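Long-range contacts in trichothecene 15-O-acetyltransferase TRI3 (Fusarium sporotrichioides, PDB 3FOT), which acetylates the 15-hydroxyl of trichothecene intermediates during the biosynthesis of sesquiterpene mycotoxins such as T-2 toxin: residues V315-D320 with L368-S374; A361-E366 with N392-Y397. All coordinates share one frame; numbering follows the deposited sequence.

Contact 1: residues V315-D320 with L368-S374. Unlike the reference sequence in segment 368-374: Thr372 (reference Ala).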
ATOM      1  N   VAL A 315     -12.045 -17.001  -0.700  1.00 10.51           N
ATOM      2  CA  VAL A 315     -13.404 -17.398  -1.102  1.00 10.95           C
ATOM      3  C   VAL A 315     -13.826 -18.709  -0.454  1.00 10.86           C
ATOM      4  O   VAL A 315     -14.906 -18.780   0.153  1.00 10.27           O
ATOM      5  CB  VAL A 315     -13.547 -17.383  -2.635  1.00 10.47           C
ATOM      6  CG1 VAL A 315     -14.874 -17.998  -3.079  1.00 11.54           C
ATOM      7  CG2 VAL A 315     -13.491 -15.927  -3.099  1.00 12.57           C
ATOM      8  N   LEU A 316     -12.956 -19.721  -0.489  1.00 10.85           N
ATOM      9  CA  LEU A 316     -13.286 -20.998   0.184  1.00 11.32           C
ATOM     10  C   LEU A 316     -13.483 -20.814   1.689  1.00 11.11           C
ATOM     11  O   LEU A 316     -14.393 -21.417   2.283  1.00 11.34           O
ATOM     12  CB  LEU A 316     -12.225 -22.085  -0.085  1.00 11.11           C
ATOM     13  CG  LEU A 316     -12.496 -23.008  -1.306  1.00 13.17           C
ATOM     14  CD1 LEU A 316     -12.689 -22.241  -2.594  1.00 11.88           C
ATOM     15  CD2 LEU A 316     -11.371 -24.024  -1.488  1.00 12.49           C
ATOM     16  N   ALA A 317     -12.652 -19.972   2.308  1.00 10.88           N
ATOM     17  CA  ALA A 317     -12.782 -19.691   3.749  1.00 11.38           C
ATOM     18  C   ALA A 317     -14.108 -18.961   4.027  1.00 11.56           C
ATOM     19  O   ALA A 317     -14.775 -19.209   5.028  1.00 11.55           O
ATOM     20  CB  ALA A 317     -11.582 -18.853   4.254  1.00 11.06           C
ATOM     21  N   LEU A 318     -14.505 -18.096   3.106  1.00 12.09           N
ATOM     22  CA  LEU A 318     -15.770 -17.376   3.243  1.00 13.56           C
ATOM     23  C   LEU A 318     -16.967 -18.337   3.146  1.00 14.54           C
ATOM     24  O   LEU A 318     -17.885 -18.287   3.984  1.00 15.06           O
ATOM     25  CB  LEU A 318     -15.881 -16.290   2.175  1.00 13.01           C
ATOM     26  CG  LEU A 318     -17.195 -15.521   2.133  1.00 14.11           C
ATOM     27  CD1 LEU A 318     -17.282 -14.666   3.356  1.00 15.64           C
ATOM     28  CD2 LEU A 318     -17.234 -14.677   0.853  1.00 16.42           C
ATOM     29  N   LEU A 319     -16.939 -19.198   2.131  1.00 15.08           N
ATOM     30  CA  LEU A 319     -17.977 -20.224   1.921  1.00 16.17           C
ATOM     31  C   LEU A 319     -18.055 -21.187   3.097  1.00 17.67           C
ATOM     32  O   LEU A 319     -19.156 -21.555   3.535  1.00 17.82           O
ATOM     33  CB  LEU A 319     -17.757 -20.981   0.599  1.00 16.50           C
ATOM     34  CG  LEU A 319     -17.861 -20.166  -0.694  1.00 16.90           C
ATOM     35  CD1 LEU A 319     -17.404 -20.967  -1.907  1.00 16.71           C
ATOM     36  CD2 LEU A 319     -19.300 -19.642  -0.911  1.00 20.57           C
ATOM     37  N   ASP A 320     -16.896 -21.549   3.653  1.00 17.90           N
ATOM     38  CA  ASP A 320     -16.863 -22.420   4.817  1.00 19.69           C
ATOM     39  C   ASP A 320     -17.402 -21.726   6.070  1.00 20.71           C
ATOM     40  O   ASP A 320     -17.983 -22.388   6.935  1.00 21.21           O
ATOM     41  CB  ASP A 320     -15.438 -22.930   5.058  1.00 19.55           C
ATOM     42  CG  ASP A 320     -15.337 -23.836   6.268  1.00 21.41           C
ATOM     43  OD1 ASP A 320     -15.858 -24.964   6.216  1.00 23.88           O
ATOM     44  OD2 ASP A 320     -14.741 -23.412   7.275  1.00 24.40           O
ATOM     45  N   LEU A 368     -20.739 -21.266  -6.767  1.00 17.61           N
ATOM     46  CA  LEU A 368     -20.086 -21.351  -5.469  1.00 16.24           C
ATOM     47  C   LEU A 368     -20.321 -22.702  -4.787  1.00 15.40           C
ATOM     48  O   LEU A 368     -19.442 -23.201  -4.073  1.00 14.24           O
ATOM     49  CB  LEU A 368     -20.507 -20.175  -4.574  1.00 15.74           C
ATOM     50  CG  LEU A 368     -20.121 -18.791  -5.124  1.00 15.75           C
ATOM     51  CD1 LEU A 368     -20.617 -17.666  -4.199  1.00 15.05           C
ATOM     52  CD2 LEU A 368     -18.613 -18.690  -5.306  1.00 14.43           C
ATOM     53  N   LYS A 369     -21.469 -23.336  -5.034  1.00 14.83           N
ATOM     54  CA  LYS A 369     -21.725 -24.611  -4.367  1.00 15.46           C
ATOM     55  C   LYS A 369     -20.701 -25.653  -4.803  1.00 14.85           C
ATOM     56  O   LYS A 369     -20.261 -26.452  -3.974  1.00 15.20           O
ATOM     57  CB  LYS A 369     -23.152 -25.139  -4.632  1.00 16.55           C
ATOM     58  CG  LYS A 369     -23.512 -26.437  -3.881  0.50 17.50           C
ATOM     59  CD  LYS A 369     -23.060 -26.456  -2.399  1.00 21.89           C
ATOM     60  CE  LYS A 369     -23.469 -27.744  -1.697  1.00 22.00           C
ATOM     61  NZ  LYS A 369     -22.986 -28.995  -2.384  1.00 23.49           N
ATOM     62  N   SER A 370     -20.311 -25.620  -6.081  1.00 13.22           N
ATOM     63  CA  SER A 370     -19.393 -26.617  -6.648  1.00 13.46           C
ATOM     64  C   SER A 370     -17.973 -26.498  -6.093  1.00 13.23           C
ATOM     65  O   SER A 370     -17.196 -27.432  -6.246  1.00 13.30           O
ATOM     66  CB  SER A 370     -19.326 -26.524  -8.178  1.00 14.05           C
ATOM     67  OG  SER A 370     -18.631 -25.337  -8.566  1.00 14.26           O
ATOM     68  N   ILE A 371     -17.647 -25.353  -5.482  1.00 12.59           N
ATOM     69  CA  ILE A 371     -16.329 -25.149  -4.856  1.00 12.81           C
ATOM     70  C   ILE A 371     -16.373 -25.059  -3.323  1.00 13.72           C
ATOM     71  O   ILE A 371     -15.353 -24.740  -2.684  1.00 14.18           O
ATOM     72  CB  ILE A 371     -15.559 -23.923  -5.477  1.00 12.04           C
ATOM     73  CG1 ILE A 371     -16.285 -22.598  -5.197  1.00 12.50           C
ATOM     74  CG2 ILE A 371     -15.295 -24.165  -6.985  1.00 11.39           C
ATOM     75  CD1 ILE A 371     -15.409 -21.366  -5.437  1.00 13.69           C
ATOM     76  N   THR A 372     -17.551 -25.301  -2.739  1.00 13.62           N
ATOM     77  CA  THR A 372     -17.730 -25.295  -1.282  1.00 14.91           C
ATOM     78  C   THR A 372     -17.172 -26.579  -0.680  1.00 15.29           C
ATOM     79  O   THR A 372     -17.730 -27.672  -0.847  1.00 16.35           O
ATOM     80  CB  THR A 372     -19.215 -25.057  -0.882  1.00 15.03           C
ATOM     81  OG1 THR A 372     -19.647 -23.808  -1.431  1.00 16.47           O
ATOM     82  CG2 THR A 372     -19.391 -25.020   0.639  1.00 15.71           C
ATOM     83  N   VAL A 373     -16.024 -26.448  -0.016  1.00 15.66           N
ATOM     84  CA  VAL A 373     -15.341 -27.584   0.598  1.00 16.66           C
ATOM     85  C   VAL A 373     -14.982 -27.246   2.035  1.00 16.45           C
ATOM     86  O   VAL A 373     -14.661 -26.104   2.357  1.00 17.89           O
ATOM     87  CB  VAL A 373     -14.041 -27.998  -0.157  1.00 16.79           C
ATOM     88  CG1 VAL A 373     -14.360 -28.515  -1.538  1.00 17.71           C
ATOM     89  CG2 VAL A 373     -13.032 -26.826  -0.234  1.00 18.04           C
ATOM     90  N   SER A 374     -15.036 -28.236   2.904  1.00 16.04           N
ATOM     91  CA  SER A 374     -14.608 -28.018   4.268  1.00 16.49           C
ATOM     92  C   SER A 374     -13.133 -28.384   4.427  1.00 15.89           C
ATOM     93  O   SER A 374     -12.521 -28.984   3.545  1.00 16.21           O
ATOM     94  CB  SER A 374     -15.454 -28.815   5.227  1.00 16.78           C
ATOM     95  OG  SER A 374     -14.967 -30.111   5.253  1.00 21.10           O
TER
HETATM   96  O   HOH W   1     -15.543 -23.852   1.424  1.00 12.67           O

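Contact 2: residues A361-E366 with N392-Y397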
ATOM      1  N   ALA A 361     -10.338  -3.866 -11.447  1.00 14.69           N
ATOM      2  CA  ALA A 361     -10.822  -5.053 -12.163  1.00 14.35           C
ATOM      3  C   ALA A 361     -11.932  -5.656 -11.318  1.00 14.88           C
ATOM      4  O   ALA A 361     -12.095  -5.288 -10.157  1.00 15.60           O
ATOM      5  CB  ALA A 361      -9.691  -6.094 -12.372  1.00 13.89           C
ATOM      6  N   VAL A 362     -12.712  -6.570 -11.886  1.00 14.33           N
ATOM      7  CA  VAL A 362     -13.760  -7.204 -11.107  1.00 14.71           C
ATOM      8  C   VAL A 362     -13.521  -8.706 -11.157  1.00 14.75           C
ATOM      9  O   VAL A 362     -13.544  -9.320 -12.229  1.00 15.00           O
ATOM     10  CB  VAL A 362     -15.199  -6.857 -11.604  1.00 15.01           C
ATOM     11  CG1 VAL A 362     -16.234  -7.539 -10.739  1.00 14.76           C
ATOM     12  CG2 VAL A 362     -15.435  -5.348 -11.593  1.00 16.31           C
ATOM     13  N   VAL A 363     -13.225  -9.271  -9.994  1.00 14.71           N
ATOM     14  CA  VAL A 363     -13.141 -10.726  -9.839  1.00 15.21           C
ATOM     15  C   VAL A 363     -14.562 -11.301  -9.735  1.00 14.53           C
ATOM     16  O   VAL A 363     -15.382 -10.802  -8.971  1.00 14.27           O
ATOM     17  CB  VAL A 363     -12.325 -11.074  -8.576  1.00 15.53           C
ATOM     18  CG1 VAL A 363     -12.352 -12.588  -8.268  1.00 15.03           C
ATOM     19  CG2 VAL A 363     -10.913 -10.594  -8.753  1.00 15.18           C
ATOM     20  N   ARG A 364     -14.824 -12.369 -10.488  1.00 15.11           N
ATOM     21  CA  ARG A 364     -16.113 -13.037 -10.480  1.00 15.72           C
ATOM     22  C   ARG A 364     -15.934 -14.532 -10.380  1.00 15.91           C
ATOM     23  O   ARG A 364     -15.170 -15.121 -11.151  1.00 16.48           O
ATOM     24  CB  ARG A 364     -16.890 -12.719 -11.759  1.00 16.50           C
ATOM     25  CG  ARG A 364     -17.307 -11.289 -11.909  1.00 18.75           C
ATOM     26  CD  ARG A 364     -18.029 -11.092 -13.249  1.00 22.29           C
ATOM     27  NE  ARG A 364     -18.896 -12.234 -13.572  1.00 25.88           N
ATOM     28  CZ  ARG A 364     -20.193 -12.320 -13.287  1.00 28.93           C
ATOM     29  NH1 ARG A 364     -20.825 -11.324 -12.670  1.00 30.85           N
ATOM     30  NH2 ARG A 364     -20.865 -13.413 -13.625  1.00 30.10           N
ATOM     31  N   ILE A 365     -16.620 -15.142  -9.419  1.00 16.08           N
ATOM     32  CA  ILE A 365     -16.614 -16.602  -9.306  1.00 16.74           C
ATOM     33  C   ILE A 365     -18.078 -17.044  -9.184  1.00 17.60           C
ATOM     34  O   ILE A 365     -18.756 -16.672  -8.235  1.00 17.11           O
ATOM     35  CB  ILE A 365     -15.790 -17.121  -8.093  1.00 15.95           C
ATOM     36  CG1 ILE A 365     -14.331 -16.607  -8.137  1.00 17.19           C
ATOM     37  CG2 ILE A 365     -15.872 -18.672  -8.015  1.00 18.14           C
ATOM     38  CD1 ILE A 365     -13.610 -16.648  -6.805  1.00 17.61           C
ATOM     39  N   GLU A 366     -18.554 -17.791 -10.184  1.00 19.12           N
ATOM     40  CA  GLU A 366     -19.900 -18.351 -10.160  1.00 20.53           C
ATOM     41  C   GLU A 366     -19.820 -19.793  -9.682  1.00 19.70           C
ATOM     42  O   GLU A 366     -18.724 -20.331  -9.476  1.00 20.31           O
ATOM     43  CB  GLU A 366     -20.543 -18.322 -11.555  1.00 20.47           C
ATOM     44  CG  GLU A 366     -20.513 -16.986 -12.293  1.00 21.78           C
ATOM     45  CD  GLU A 366     -20.972 -17.145 -13.738  1.00 23.25           C
ATOM     46  OE1 GLU A 366     -20.524 -16.365 -14.593  1.00 26.46           O
ATOM     47  OE2 GLU A 366     -21.782 -18.065 -14.019  1.00 27.41           O
ATOM     48  N   ASN A 392     -11.194 -19.351 -12.441  1.00 16.82           N
ATOM     49  CA  ASN A 392     -12.228 -18.295 -12.440  1.00 17.22           C
ATOM     50  C   ASN A 392     -11.605 -16.914 -12.169  1.00 16.90           C
ATOM     51  O   ASN A 392     -11.897 -15.927 -12.856  1.00 17.35           O
ATOM     52  CB  ASN A 392     -13.296 -18.552 -11.363  1.00 17.99           C
ATOM     53  CG  ASN A 392     -14.408 -19.518 -11.800  1.00 20.56           C
ATOM     54  OD1 ASN A 392     -15.457 -19.089 -12.254  1.00 24.45           O
ATOM     55  ND2 ASN A 392     -14.197 -20.813 -11.611  1.00 24.02           N
ATOM     56  N   ILE A 393     -10.752 -16.841 -11.151  1.00 15.38           N
ATOM     57  CA  ILE A 393     -10.059 -15.597 -10.808  1.00 15.06           C
ATOM     58  C   ILE A 393      -9.188 -15.083 -11.961  1.00 15.63           C
ATOM     59  O   ILE A 393      -9.292 -13.915 -12.358  1.00 15.35           O
ATOM     60  CB  ILE A 393      -9.227 -15.764  -9.511  1.00 13.73           C
ATOM     61  CG1 ILE A 393     -10.158 -16.016  -8.332  1.00 14.11           C
ATOM     62  CG2 ILE A 393      -8.320 -14.503  -9.217  1.00 15.06           C
ATOM     63  CD1 ILE A 393      -9.512 -16.845  -7.217  1.00 13.25           C
ATOM     64  N   LYS A 394      -8.340 -15.948 -12.503  1.00 16.60           N
ATOM     65  CA  LYS A 394      -7.440 -15.524 -13.570  1.00 18.26           C
ATOM     66  C   LYS A 394      -8.224 -15.092 -14.802  1.00 18.65           C
ATOM     67  O   LYS A 394      -7.893 -14.073 -15.406  1.00 18.78           O
ATOM     68  CB  LYS A 394      -6.447 -16.629 -13.909  1.00 18.53           C
ATOM     69  CG  LYS A 394      -5.520 -16.303 -15.078  1.00 20.81           C
ATOM     70  CD  LYS A 394      -4.508 -17.402 -15.273  1.00 24.75           C
ATOM     71  CE  LYS A 394      -3.504 -17.061 -16.368  1.00 28.89           C
ATOM     72  NZ  LYS A 394      -2.827 -15.742 -16.122  1.00 32.57           N
ATOM     73  N   LYS A 395      -9.268 -15.849 -15.147  1.00 19.59           N
ATOM     74  CA  LYS A 395     -10.135 -15.530 -16.286  1.00 20.98           C
ATOM     75  C   LYS A 395     -10.800 -14.160 -16.107  1.00 21.33           C
ATOM     76  O   LYS A 395     -10.822 -13.364 -17.055  1.00 22.08           O
ATOM     77  CB  LYS A 395     -11.162 -16.651 -16.519  1.00 20.69           C
ATOM     78  CG  LYS A 395     -12.312 -16.297 -17.467  1.00 23.77           C
ATOM     79  N   SER A 396     -11.316 -13.887 -14.902  1.00 21.20           N
ATOM     80  CA  SER A 396     -11.862 -12.575 -14.534  1.00 22.55           C
ATOM     81  C   SER A 396     -10.879 -11.446 -14.783  1.00 22.84           C
ATOM     82  O   SER A 396     -11.221 -10.435 -15.409  1.00 23.98           O
ATOM     83  CB  SER A 396     -12.235 -12.527 -13.039  1.00 21.77           C
ATOM     84  OG  SER A 396     -13.290 -13.380 -12.724  1.00 22.13           O
ATOM     85  N   TYR A 397      -9.674 -11.588 -14.240  1.00 23.51           N
ATOM     86  CA  TYR A 397      -8.662 -10.555 -14.377  1.00 23.68           C
ATOM     87  C   TYR A 397      -8.400 -10.270 -15.848  1.00 24.50           C
ATOM     88  O   TYR A 397      -8.348  -9.109 -16.255  1.00 24.29           O
ATOM     89  CB  TYR A 397      -7.387 -10.916 -13.609  1.00 23.56           C
ATOM     90  CG  TYR A 397      -7.450 -10.454 -12.168  1.00 22.73           C
ATOM     91  CD1 TYR A 397      -7.471 -11.363 -11.110  1.00 22.03           C
ATOM     92  CD2 TYR A 397      -7.519  -9.092 -11.866  1.00 20.97           C
ATOM     93  CE1 TYR A 397      -7.534 -10.922  -9.781  1.00 22.47           C
ATOM     94  CE2 TYR A 397      -7.585  -8.646 -10.557  1.00 21.71           C
ATOM     95  CZ  TYR A 397      -7.596  -9.560  -9.520  1.00 22.87           C
ATOM     96  OH  TYR A 397      -7.670  -9.074  -8.237  1.00 22.78           O
TER

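Contact 1: residues V315-D320 with L368-S374
Leu368 O, against which Leu319 CD1 rests at 3.7 Å, is gripped twice from within its own turn: Thr372 OG1 donates to it over 2.7 Å, and the backbone N of Ile371 reaches it from the opposite face of its plane. With OG1 beside its own backbone N (chi1 -58°), Thr372, which differs from the reference sequence, also lays this oxygen 3.7 Å from Leu319 CD1. Leu319 packs against the turn with both methyls: its CD1 meets Ile371 CG1, while its CD2 meets Leu368 CB at 3.9 Å, the two leucines crossing at about a right angle. One helical turn back, Leu316 splits its methyls. Leu316 CD1 lies 4.0 Å from Ile371 CD1, and Leu316 CD2 presses on Val373 CG2 at 3.5 Å, tighter than usual for two carbons. No direct hydrogen bond joins the segments, but a water donates to both Leu316 O (2.8 Å) and Val373 O (2.6 Å), bridging helix and loop. The contact is an apolar seam with one water bridge, where the loop after strand 358-365 packs on helix 306-321. Leu316 and Val373 also touch helix 379-401 at Ala385, Leu316 reaches Phe513 of helix 500-516, and Val315 and Leu368 both lean on Phe333 of strand 333-340.

Contact 2: residues A361-E366 with N392-Y397
Ser396 presents its CB to the backbone of Val362-Arg364, 3.6 Å from Val362 O and 3.8 Å from Val363 CA, where helix 392-397 runs roughly antiparallel, at 147°, to strand 361-365 in this member of the BAHD acyltransferase superfamily. From CB the chain turns back beside its own backbone N (chi1 -66°), which brings OG between helix and strand. Ser396 OG accepts the N-H of Arg364 N at 2.9 Å, the N-H...O angle being 157°, and donates to Asn392 O in the preceding helical turn. Asn392 O consequently takes two donors, Ser396 N and Ser396 OG, from opposite faces of its plane, and the buried hydroxyl is satisfied in both roles. Ala361, Val363 and Ile365 pair by backbone hydrogen bonds with Thr337, Ser335 and Phe333 of strand 333-340, whereas the N-H of the intervening Arg364 is taken by the helix hydroxyl. Beside this polar link, Ile365 CD1 touches Ile393 CG1, and Val363 CG1 nears the same atom. Ala361, its side chain about 9 Å from that of the 15-deacetylcalonectrin-binding His414, lays CB 3.7 Å from CD2 of Tyr397, whose OH is hydrogen-bonded to Thr337. Val363 CG2 approaches that ring obliquely, 3.5 Å from Tyr397 CE1.

How the contacts relate
Of the elements in these contacts, helix 306-321 comes first from the N terminus; the chain then forms the two-stranded sheet of 333-340 and 358-365 and turns through the loop 368-374, where contact 1 closes a span of 47 residues back onto the helix. Contact 2 opens inside that span, at 361-366, and closes after it, when helix 379-401 folds back over the strand. The two contacts therefore cross rather than nest. Their centres lie 16 Å apart, yet they meet at Ile365, whose CG2 packs on Ile371 CD1 at 3.8 Å and whose CD1 packs on Val315 CG2. Together they pack helices 306-321 and 379-401, strand 358-365 and the loop after it against one another.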